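YARHG domain-containing protein (Legionella pneumophila subsp. pneumophila, PDB 4G2A) is of unknown function, though proposed to bind nutrients, and joins a β-rich part with DUF4424 sequence similarity to a mostly helical YARHG domain. Local coordinates at residues A[127-132]-A[137-142]; A[209-214]-A[295-300]; A[242-247]-A[270-275]. All coordinates share one frame; numbering follows the deposited sequence.

Interaction 1 (A[127-132]-A[137-142]); sequences WKTTFP and VNIHHD
Phe131 and Val137 mark where the two backbones come nearest, their CA atoms 6.7 Å apart, just before and after the short loop that connects the strands. From there 127-131 and 137-142 run in nearly opposite directions, at 158°, with their axes no closer than 8.7 Å. That is too wide for backbone pairing, and no hydrogen bond crosses the gap. The strands bond to other neighbours instead: Trp127, Thr129 and Phe131 to strand 60-68, Val137 to Phe52 of strand 43-54.

Side chains therefore do nearly all the joining. Next to the loop, Val137 lays CG2 over one face of the Phe131 ring, 3.8 Å from its centroid and displaced toward the CD2 rim, a CH-pi contact. In the middle, CD1 of Ile139 reaches both Thr129 CG2 and Trp127 NE1, while its other branch, CG2, lies 4.0 Å from Trp127 CZ2. At the far end the Trp127 indole meets His141. With chi1 at 65°, Trp127 holds CG between its backbone N and carbonyl carbon, and the six-membered ring comes up to the imidazole, CH2 standing 3.2 Å from His141 NE2 at the edge of the His141 ring. The two planes are almost perpendicular, 88° apart, but the approach is oblique. Phe50 and Phe95 add edge-to-face contacts to His141, so the imidazole is packed among aromatic rings. Trp127 NE1 is buried here against Ile139 CD1 and has no polar partner in the model.

Two consecutive strands that bond to different neighbours and face each other only through side chains are consistent with a β-arch, here filling the interior of the β-rich part with apolar and aromatic groups.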
loop_
_atom_site.group_PDB
_atom_site.type_symbol
_atom_site.label_atom_id
_atom_site.label_comp_id
_atom_site.label_asym_id
_atom_site.label_seq_id
_atom_site.Cartn_x
_atom_site.Cartn_y
_atom_site.Cartn_z
ATOM N N TRP A 127 21.743 -1.700 -13.207
ATOM C CA TRP A 127 21.888 -2.618 -14.335
ATOM C C TRP A 127 22.177 -1.817 -15.622
ATOM O O TRP A 127 21.809 -0.642 -15.722
ATOM C CB TRP A 127 20.638 -3.525 -14.486
ATOM C CG TRP A 127 19.368 -2.801 -14.847
ATOM C CD1 TRP A 127 18.860 -2.620 -16.100
ATOM C CD2 TRP A 127 18.412 -2.233 -13.944
ATOM N NE1 TRP A 127 17.692 -1.900 -16.038
ATOM C CE2 TRP A 127 17.374 -1.678 -14.726
ATOM C CE3 TRP A 127 18.338 -2.122 -12.543
ATOM C CZ2 TRP A 127 16.280 -1.007 -14.157
ATOM C CZ3 TRP A 127 17.261 -1.452 -11.986
ATOM C CH2 TRP A 127 16.247 -0.903 -12.792
ATOM N N LYS A 128 22.842 -2.453 -16.597
ATOM C CA LYS A 128 23.144 -1.806 -17.876
ATOM C C LYS A 128 22.047 -2.101 -18.865
ATOM O O LYS A 128 21.416 -3.159 -18.797
ATOM C CB LYS A 128 24.506 -2.253 -18.449
ATOM C CG LYS A 128 25.715 -1.896 -17.585
ATOM C CD LYS A 128 26.144 -0.417 -17.672
ATOM C CE LYS A 128 27.052 -0.021 -16.527
ATOM N NZ LYS A 128 28.286 -0.861 -16.456
ATOM N N THR A 129 21.787 -1.140 -19.763
ATOM C CA THR A 129 20.792 -1.264 -20.833
ATOM C C THR A 129 21.400 -0.668 -22.111
ATOM O O THR A 129 21.797 0.498 -22.120
ATOM C CB THR A 129 19.439 -0.616 -20.469
ATOM O OG1 THR A 129 19.582 0.799 -20.476
ATOM C CG2 THR A 129 18.896 -1.058 -19.128
ATOM N N THR A 130 21.503 -1.483 -23.164
ATOM C CA THR A 130 22.017 -1.046 -24.455
ATOM C C THR A 130 20.830 -0.873 -25.389
ATOM O O THR A 130 19.979 -1.760 -25.516
ATOM C CB THR A 130 23.105 -1.997 -25.014
ATOM O OG1 THR A 130 24.179 -2.076 -24.068
ATOM C CG2 THR A 130 23.682 -1.510 -26.338
ATOM N N PHE A 131 20.765 0.291 -26.012
ATOM C CA PHE A 131 19.734 0.591 -26.971
ATOM C C PHE A 131 20.338 0.757 -28.358
ATOM O O PHE A 131 21.038 1.756 -28.583
ATOM C CB PHE A 131 18.968 1.876 -26.616
ATOM C CG PHE A 131 18.162 1.943 -25.345
ATOM C CD1 PHE A 131 18.790 2.040 -24.109
ATOM C CD2 PHE A 131 16.775 2.076 -25.392
ATOM C CE1 PHE A 131 18.045 2.164 -22.939
ATOM C CE2 PHE A 131 16.035 2.227 -24.225
ATOM C CZ PHE A 131 16.671 2.246 -23.004
ATOM N N PRO A 132 20.011 -0.158 -29.315
ATOM C CA PRO A 132 20.395 0.054 -30.724
ATOM C C PRO A 132 19.809 1.382 -31.283
ATOM O O PRO A 132 18.939 1.973 -30.629
ATOM C CB PRO A 132 19.756 -1.160 -31.442
ATOM C CG PRO A 132 19.534 -2.170 -30.384
ATOM C CD PRO A 132 19.185 -1.374 -29.169
ATOM N N VAL A 137 13.354 -0.586 -25.601
ATOM C CA VAL A 137 13.853 -1.601 -24.672
ATOM C C VAL A 137 12.767 -1.831 -23.640
ATOM O O VAL A 137 12.177 -0.876 -23.133
ATOM C CB VAL A 137 15.241 -1.241 -24.051
ATOM C CG1 VAL A 137 15.576 -2.098 -22.836
ATOM C CG2 VAL A 137 16.342 -1.365 -25.101
ATOM N N ASN A 138 12.463 -3.106 -23.386
ATOM C CA ASN A 138 11.487 -3.504 -22.379
ATOM C C ASN A 138 12.194 -3.744 -21.037
ATOM O O ASN A 138 13.201 -4.462 -20.989
ATOM C CB ASN A 138 10.743 -4.757 -22.814
ATOM C CG ASN A 138 9.470 -4.945 -22.031
ATOM O OD1 ASN A 138 8.460 -4.311 -22.313
ATOM N ND2 ASN A 138 9.504 -5.774 -20.999
ATOM N N ILE A 139 11.690 -3.106 -19.965
ATOM C CA ILE A 139 12.203 -3.280 -18.609
ATOM C C ILE A 139 11.073 -3.856 -17.787
ATOM O O ILE A 139 9.955 -3.366 -17.868
ATOM C CB ILE A 139 12.832 -1.981 -17.965
ATOM C CG1 ILE A 139 14.047 -1.420 -18.796
ATOM C CG2 ILE A 139 13.227 -2.202 -16.476
ATOM C CD1 ILE A 139 15.279 -2.357 -18.995
ATOM N N HIS A 140 11.357 -4.923 -17.035
ATOM C CA HIS A 140 10.396 -5.557 -16.137
ATOM C C HIS A 140 10.987 -5.711 -14.737
ATOM O O HIS A 140 12.131 -6.128 -14.586
ATOM C CB HIS A 140 9.899 -6.915 -16.662
ATOM C CG HIS A 140 8.802 -7.495 -15.818
ATOM N ND1 HIS A 140 9.064 -8.430 -14.842
ATOM C CD2 HIS A 140 7.485 -7.199 -15.795
ATOM C CE1 HIS A 140 7.897 -8.698 -14.278
ATOM N NE2 HIS A 140 6.920 -7.976 -14.812
ATOM N N HIS A 141 10.186 -5.351 -13.729
ATOM C CA HIS A 141 10.472 -5.442 -12.308
ATOM C C HIS A 141 9.507 -6.410 -11.645
ATOM O O HIS A 141 8.324 -6.477 -11.998
ATOM C CB HIS A 141 10.349 -4.073 -11.629
ATOM C CG HIS A 141 11.455 -3.118 -11.919
ATOM N ND1 HIS A 141 11.406 -1.808 -11.468
ATOM C CD2 HIS A 141 12.597 -3.292 -12.623
ATOM C CE1 HIS A 141 12.518 -1.237 -11.897
ATOM N NE2 HIS A 141 13.264 -2.092 -12.599
ATOM N N ASP A 142 10.022 -7.157 -10.681
ATOM C CA ASP A 142 9.263 -8.100 -9.867
ATOM C C ASP A 142 9.928 -8.072 -8.504
ATOM O O ASP A 142 11.132 -8.299 -8.408
ATOM C CB ASP A 142 9.225 -9.513 -10.500
ATOM C CG ASP A 142 8.542 -10.615 -9.704
ATOM O OD1 ASP A 142 8.028 -10.329 -8.603
ATOM O OD2 ASP A 142 8.562 -11.778 -10.163
#

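Interaction 2 (A[209-214]-A[295-300]); sequences GSRADR and WYVPNP. With SO4 (sulfate ion), chain H; SO4 (sulfate ion), chain F.
Arg211 and Val297 run antiparallel as they pass, and they touch where NH1 of the arginine meets CG2 of the valine, 3.5 Å apart. The methyl lies in the plane of the guanidinium, at its edge, so this is a van der Waals contact and not a packing over the flat face. The carbonyl O of Tyr296 is also near NH1, at 3.8 Å, but approaches obliquely and makes no hydrogen bond. The firmer polar link to this side comes from NH2, which donates to the carbonyl O of Trp294, just ahead of segment 295-300.

What turns the arginine this way is a double bend in its chain, chi2 -88° and chi3 67°, which carries the guanidinium off the turn and toward 295-300. That turn is the tip of a β-hairpin between strands 206-208 and 215-220: Asp213 N bonds to Ser210 O at 3.1 Å in a type II' turn with Arg211 and Ala212 at its two central positions, and Arg214 N to Arg211 O continues it as a short 3-10 segment. Here the tip meets a YARHG-domain loop, bridging the β-rich and helical parts.

Between the guanidinium and the Arg211 backbone sits a sulfate, probably from the crystallisation liquor. Arg211 N donates to its O4 over 2.7 Å, with an N-H...O angle of 154°, whereas the bonds from Arg211 NE to O4 and from Arg211 NH2 to O1, at 2.9 Å, are weak. Arg214 NE stands 3.6 Å from O3 of the same ion without bonding it; the NH1 of Arg214 is engaged in a salt bridge with Glu190. A second sulfate takes a nearly straight bond from Gly209 N to its O1, 3.2 Å long.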
loop_
_atom_site.group_PDB
_atom_site.type_symbol
_atom_site.label_atom_id
_atom_site.label_comp_id
_atom_site.label_asym_id
_atom_site.label_seq_id
_atom_site.Cartn_x
_atom_site.Cartn_y
_atom_site.Cartn_z
ATOM N N GLY A 209 -14.814 -3.628 -9.117
ATOM C CA GLY A 209 -14.990 -4.820 -8.295
ATOM C C GLY A 209 -15.701 -4.618 -6.974
ATOM O O GLY A 209 -16.002 -3.489 -6.568
ATOM N N SER A 210 -15.997 -5.734 -6.306
ATOM C CA SER A 210 -16.704 -5.743 -5.031
ATOM C C SER A 210 -16.037 -6.688 -4.041
ATOM O O SER A 210 -15.398 -7.663 -4.442
ATOM C CB SER A 210 -18.171 -6.136 -5.238
ATOM O OG SER A 210 -18.344 -7.479 -5.667
ATOM N N ARG A 211 -16.221 -6.415 -2.738
ATOM C CA ARG A 211 -15.714 -7.226 -1.633
ATOM C C ARG A 211 -14.175 -7.337 -1.722
ATOM O O ARG A 211 -13.512 -6.316 -1.879
ATOM C CB ARG A 211 -16.413 -8.615 -1.601
ATOM C CG ARG A 211 -17.958 -8.591 -1.691
ATOM C CD ARG A 211 -18.667 -8.457 -0.342
ATOM N NE ARG A 211 -18.421 -7.147 0.271
ATOM C CZ ARG A 211 -17.787 -6.941 1.425
ATOM N NH1 ARG A 211 -17.386 -7.970 2.166
ATOM N NH2 ARG A 211 -17.574 -5.709 1.857
ATOM N N ALA A 212 -13.619 -8.556 -1.640
ATOM C CA ALA A 212 -12.184 -8.855 -1.706
ATOM C C ALA A 212 -11.587 -8.551 -3.085
ATOM O O ALA A 212 -10.370 -8.505 -3.225
ATOM C CB ALA A 212 -11.961 -10.320 -1.365
ATOM N N ASP A 213 -12.436 -8.318 -4.093
ATOM C CA ASP A 213 -12.023 -8.047 -5.462
ATOM C C ASP A 213 -12.067 -6.546 -5.816
ATOM O O ASP A 213 -11.859 -6.204 -6.976
ATOM C CB ASP A 213 -12.909 -8.865 -6.419
ATOM C CG ASP A 213 -12.837 -10.371 -6.187
ATOM O OD1 ASP A 213 -11.704 -10.908 -6.094
ATOM O OD2 ASP A 213 -13.911 -11.014 -6.107
ATOM N N ARG A 214 -12.299 -5.657 -4.826
ATOM C CA ARG A 214 -12.346 -4.205 -5.026
ATOM C C ARG A 214 -10.941 -3.707 -5.381
ATOM O O ARG A 214 -10.020 -3.891 -4.603
ATOM C CB ARG A 214 -12.921 -3.498 -3.792
ATOM C CG ARG A 214 -13.555 -2.149 -4.104
ATOM C CD ARG A 214 -13.661 -1.275 -2.860
ATOM N NE ARG A 214 -14.660 -0.210 -3.006
ATOM C CZ ARG A 214 -14.493 1.034 -2.577
ATOM N NH1 ARG A 214 -13.366 1.393 -1.978
ATOM N NH2 ARG A 214 -15.460 1.928 -2.726
ATOM N N TRP A 295 -16.772 -4.036 6.076
ATOM C CA TRP A 295 -15.675 -4.715 6.765
ATOM C C TRP A 295 -16.037 -6.110 7.237
ATOM O O TRP A 295 -15.134 -6.933 7.458
ATOM C CB TRP A 295 -15.183 -3.888 7.957
ATOM C CG TRP A 295 -16.258 -3.291 8.805
ATOM C CD1 TRP A 295 -16.758 -2.025 8.723
ATOM C CD2 TRP A 295 -16.915 -3.913 9.916
ATOM N NE1 TRP A 295 -17.706 -1.826 9.698
ATOM C CE2 TRP A 295 -17.795 -2.957 10.472
ATOM C CE3 TRP A 295 -16.810 -5.180 10.532
ATOM C CZ2 TRP A 295 -18.568 -3.221 11.610
ATOM C CZ3 TRP A 295 -17.576 -5.439 11.661
ATOM C CH2 TRP A 295 -18.448 -4.471 12.181
ATOM N N TYR A 296 -17.352 -6.367 7.411
ATOM C CA TYR A 296 -17.854 -7.637 7.881
ATOM C C TYR A 296 -17.905 -8.661 6.776
ATOM O O TYR A 296 -18.564 -8.478 5.743
ATOM C CB TYR A 296 -19.224 -7.495 8.552
ATOM C CG TYR A 296 -19.806 -8.816 9.004
ATOM C CD1 TYR A 296 -19.380 -9.423 10.186
ATOM C CD2 TYR A 296 -20.779 -9.466 8.250
ATOM C CE1 TYR A 296 -19.927 -10.631 10.614
ATOM C CE2 TYR A 296 -21.331 -10.670 8.668
ATOM C CZ TYR A 296 -20.905 -11.248 9.852
ATOM O OH TYR A 296 -21.450 -12.443 10.250
ATOM N N VAL A 297 -17.235 -9.778 7.054
ATOM C CA VAL A 297 -17.122 -10.964 6.214
ATOM C C VAL A 297 -17.388 -12.153 7.144
ATOM O O VAL A 297 -16.638 -12.322 8.107
ATOM C CB VAL A 297 -15.724 -11.016 5.506
ATOM C CG1 VAL A 297 -15.433 -12.386 4.900
ATOM C CG2 VAL A 297 -15.611 -9.935 4.443
ATOM N N PRO A 298 -18.474 -12.943 6.946
ATOM C CA PRO A 298 -18.703 -14.094 7.837
ATOM C C PRO A 298 -17.574 -15.123 7.700
ATOM O O PRO A 298 -17.146 -15.436 6.588
ATOM C CB PRO A 298 -20.058 -14.651 7.369
ATOM C CG PRO A 298 -20.656 -13.587 6.521
ATOM C CD PRO A 298 -19.500 -12.890 5.885
ATOM N N ASN A 299 -17.046 -15.584 8.842
ATOM C CA ASN A 299 -15.965 -16.558 8.894
ATOM C C ASN A 299 -16.499 -17.855 9.532
ATOM O O ASN A 299 -16.885 -17.847 10.708
ATOM C CB ASN A 299 -14.762 -15.970 9.636
ATOM C CG ASN A 299 -13.706 -16.932 10.096
ATOM O OD1 ASN A 299 -13.412 -17.952 9.457
ATOM N ND2 ASN A 299 -13.083 -16.591 11.218
ATOM N N PRO A 300 -16.551 -18.977 8.756
ATOM C CA PRO A 300 -17.078 -20.242 9.311
ATOM C C PRO A 300 -16.154 -20.874 10.352
ATOM O O PRO A 300 -16.603 -21.715 11.137
ATOM C CB PRO A 300 -17.216 -21.144 8.083
ATOM C CG PRO A 300 -17.009 -20.250 6.897
ATOM C CD PRO A 300 -16.132 -19.152 7.352
HETATM S S SO4 H . -17.822 -3.567 -1.395
HETATM O O1 SO4 H . -16.850 -4.010 -0.387
HETATM O O2 SO4 H . -18.987 -2.995 -0.706
HETATM O O3 SO4 H . -17.222 -2.559 -2.263
HETATM O O4 SO4 H . -18.250 -4.694 -2.218
HETATM S S SO4 F . -17.238 -2.033 -12.111
HETATM O O1 SO4 F . -16.887 -3.310 -11.479
HETATM O O2 SO4 F . -17.697 -1.100 -11.090
HETATM O O3 SO4 F . -16.071 -1.452 -12.797
HETATM O O4 SO4 F . -18.302 -2.257 -13.096
#

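Interaction 3 (A[242-247]-A[270-275]); sequences YKVIYP and RNTIYA
Ile245 reaches Ile273 because its first two torsions bend the same way: chi1 of -49° puts CG1 anti to the carbonyl carbon, and chi2 of -39° swings CD1 across toward the facing helix. The Ile273 chain is extended at its second torsion, chi2 165°, so its CG1 is the part presented, and Ile245 CD1 meets it at 3.7 Å with the two side chains at a slant. Alongside, Val244 and Thr272 each place a methyl anti to their backbone N. Val244 CG1 and Thr272 CG2 touch at 3.9 Å, with the side chains about at right angles.

These two pairs follow the backbone register: the CA atoms are 7.4 Å apart for Ile245 and Ile273, and 8.3 Å apart for Val244 and Thr272. Segment 242-247 belongs to helix 236-250, which has a wider pi-type turn at 242-245 and a kink at Pro247, whose N has no bond to the preceding turn. Segment 270-275 belongs to helix 263-275. Their meeting is part of the helical bundle of the YARHG domain, in which Phe290 of helix 284-291 and Trp295 also pack on Thr272, while Tyr274 touches Leu315 of helix 309-321.

No hydrogen bond or charge pair spans the contact. Even the one hydroxyl on the touching side chains is turned away to its own helix, Thr272 OG1 bonding to the carbonyl O of Phe268 one turn back. Thr272 can therefore present a methyl to its neighbour while its polar atom is satisfied, which implies that between these two segments the helices meet through apolar packing, with no polar bond.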
loop_
_atom_site.group_PDB
_atom_site.type_symbol
_atom_site.label_atom_id
_atom_site.label_comp_id
_atom_site.label_asym_id
_atom_site.label_seq_id
_atom_site.Cartn_x
_atom_site.Cartn_y
_atom_site.Cartn_z
ATOM N N TYR A 242 -9.137 0.617 15.128
ATOM C CA TYR A 242 -8.777 2.010 15.317
ATOM C C TYR A 242 -9.943 2.990 15.283
ATOM O O TYR A 242 -9.817 4.059 15.879
ATOM C CB TYR A 242 -7.727 2.404 14.295
ATOM C CG TYR A 242 -6.399 1.736 14.556
ATOM C CD1 TYR A 242 -6.122 0.468 14.053
ATOM C CD2 TYR A 242 -5.422 2.364 15.317
ATOM C CE1 TYR A 242 -4.883 -0.137 14.259
ATOM C CE2 TYR A 242 -4.175 1.774 15.530
ATOM C CZ TYR A 242 -3.909 0.521 15.000
ATOM O OH TYR A 242 -2.677 -0.055 15.228
ATOM N N LYS A 243 -11.055 2.656 14.612
ATOM C CA LYS A 243 -12.192 3.569 14.519
ATOM C C LYS A 243 -13.348 3.185 15.444
ATOM O O LYS A 243 -14.238 4.012 15.655
ATOM C CB LYS A 243 -12.708 3.677 13.067
ATOM C CG LYS A 243 -11.665 4.121 12.033
ATOM C CD LYS A 243 -11.066 5.505 12.269
ATOM C CE LYS A 243 -12.074 6.627 12.206
ATOM N NZ LYS A 243 -11.396 7.943 12.301
ATOM N N VAL A 244 -13.365 1.953 15.978
ATOM C CA VAL A 244 -14.476 1.537 16.831
ATOM C C VAL A 244 -13.974 1.146 18.221
ATOM O O VAL A 244 -14.442 1.741 19.181
ATOM C CB VAL A 244 -15.389 0.434 16.204
ATOM C CG1 VAL A 244 -16.635 0.210 17.049
ATOM C CG2 VAL A 244 -15.808 0.786 14.762
ATOM N N ILE A 245 -13.037 0.182 18.350
ATOM C CA ILE A 245 -12.588 -0.330 19.662
ATOM C C ILE A 245 -11.660 0.655 20.410
ATOM O O ILE A 245 -11.978 1.037 21.539
ATOM C CB ILE A 245 -11.920 -1.746 19.573
ATOM C CG1 ILE A 245 -12.728 -2.824 18.761
ATOM C CG2 ILE A 245 -11.451 -2.274 20.926
ATOM C CD1 ILE A 245 -14.218 -2.897 18.875
ATOM N N TYR A 246 -10.499 1.013 19.816
ATOM C CA TYR A 246 -9.486 1.858 20.466
ATOM C C TYR A 246 -10.028 3.270 20.873
ATOM O O TYR A 246 -9.686 3.697 21.974
ATOM C CB TYR A 246 -8.200 1.971 19.617
ATOM C CG TYR A 246 -7.473 0.663 19.330
ATOM C CD1 TYR A 246 -7.930 -0.552 19.850
ATOM C CD2 TYR A 246 -6.339 0.635 18.521
ATOM C CE1 TYR A 246 -7.294 -1.759 19.546
ATOM C CE2 TYR A 246 -5.684 -0.565 18.225
ATOM C CZ TYR A 246 -6.161 -1.760 18.745
ATOM O OH TYR A 246 -5.503 -2.940 18.467
ATOM N N PRO A 247 -10.902 3.990 20.108
ATOM C CA PRO A 247 -11.395 5.289 20.610
ATOM C C PRO A 247 -12.080 5.168 21.979
ATOM O O PRO A 247 -11.858 6.047 22.813
ATOM C CB PRO A 247 -12.374 5.736 19.531
ATOM C CG PRO A 247 -11.896 5.059 18.305
ATOM C CD PRO A 247 -11.426 3.723 18.753
ATOM N N ARG A 270 -21.151 -3.750 21.099
ATOM C CA ARG A 270 -20.766 -5.012 21.719
ATOM C C ARG A 270 -20.560 -6.103 20.680
ATOM O O ARG A 270 -19.594 -6.861 20.768
ATOM C CB ARG A 270 -21.852 -5.464 22.722
ATOM C CG ARG A 270 -21.667 -6.894 23.260
ATOM C CD ARG A 270 -22.895 -7.459 23.962
ATOM N NE ARG A 270 -23.347 -6.631 25.081
ATOM C CZ ARG A 270 -22.761 -6.569 26.277
ATOM N NH1 ARG A 270 -21.658 -7.278 26.527
ATOM N NH2 ARG A 270 -23.258 -5.784 27.224
ATOM N N ASN A 271 -21.507 -6.224 19.745
ATOM C CA ASN A 271 -21.503 -7.277 18.757
ATOM C C ASN A 271 -20.464 -7.042 17.646
ATOM O O ASN A 271 -19.959 -8.028 17.100
ATOM C CB ASN A 271 -22.906 -7.489 18.238
ATOM C CG ASN A 271 -23.715 -8.270 19.254
ATOM O OD1 ASN A 271 -23.562 -9.483 19.386
ATOM N ND2 ASN A 271 -24.506 -7.591 20.076
ATOM N N THR A 272 -20.041 -5.760 17.422
ATOM C CA THR A 272 -18.997 -5.357 16.468
ATOM C C THR A 272 -17.633 -5.952 16.926
ATOM O O THR A 272 -16.778 -6.270 16.083
ATOM C CB THR A 272 -18.990 -3.825 16.373
ATOM O OG1 THR A 272 -20.169 -3.424 15.693
ATOM C CG2 THR A 272 -17.770 -3.243 15.634
ATOM N N ILE A 273 -17.459 -6.117 18.262
ATOM C CA ILE A 273 -16.251 -6.662 18.892
ATOM C C ILE A 273 -16.013 -8.093 18.376
ATOM O O ILE A 273 -14.868 -8.457 18.110
ATOM C CB ILE A 273 -16.328 -6.588 20.455
ATOM C CG1 ILE A 273 -16.378 -5.120 20.941
ATOM C CG2 ILE A 273 -15.150 -7.315 21.120
ATOM C CD1 ILE A 273 -16.813 -4.908 22.392
ATOM N N TYR A 274 -17.113 -8.851 18.156
ATOM C CA TYR A 274 -17.130 -10.229 17.667
ATOM C C TYR A 274 -17.204 -10.305 16.136
ATOM O O TYR A 274 -16.634 -11.223 15.557
ATOM C CB TYR A 274 -18.352 -10.963 18.249
ATOM C CG TYR A 274 -18.406 -10.987 19.756
ATOM C CD1 TYR A 274 -17.758 -11.982 20.479
ATOM C CD2 TYR A 274 -19.177 -10.065 20.460
ATOM C CE1 TYR A 274 -17.854 -12.048 21.864
ATOM C CE2 TYR A 274 -19.242 -10.093 21.854
ATOM C CZ TYR A 274 -18.579 -11.089 22.552
ATOM O OH TYR A 274 -18.642 -11.159 23.923
ATOM N N ALA A 275 -17.956 -9.367 15.497
ATOM C CA ALA A 275 -18.174 -9.250 14.037
ATOM C C ALA A 275 -16.868 -8.972 13.311
ATOM O O ALA A 275 -16.726 -9.297 12.133
ATOM C CB ALA A 275 -19.169 -8.150 13.748
#

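Interactions 1 and 3 are both buried and without hydrogen bonds across them, yet they lie on opposite sides of the chain's centre, about 49 Å apart between centres: one inside the β-rich part, built on aromatic rings, the other between helices, built on aliphatic branches. Interaction 2 is the partly buried one. It joins a hairpin of the β part to a loop of the YARHG domain, and its arginine and backbone NH groups turn to sulfates. Along the chain, interaction 3 is nested within the loop that interaction 2 closes, and the two touch directly: Trp295 CH2 packs on Thr272 CG2 at 3.7 Å, and Trp295 CZ3 on Ala275 CB. Interaction 1 touches neither.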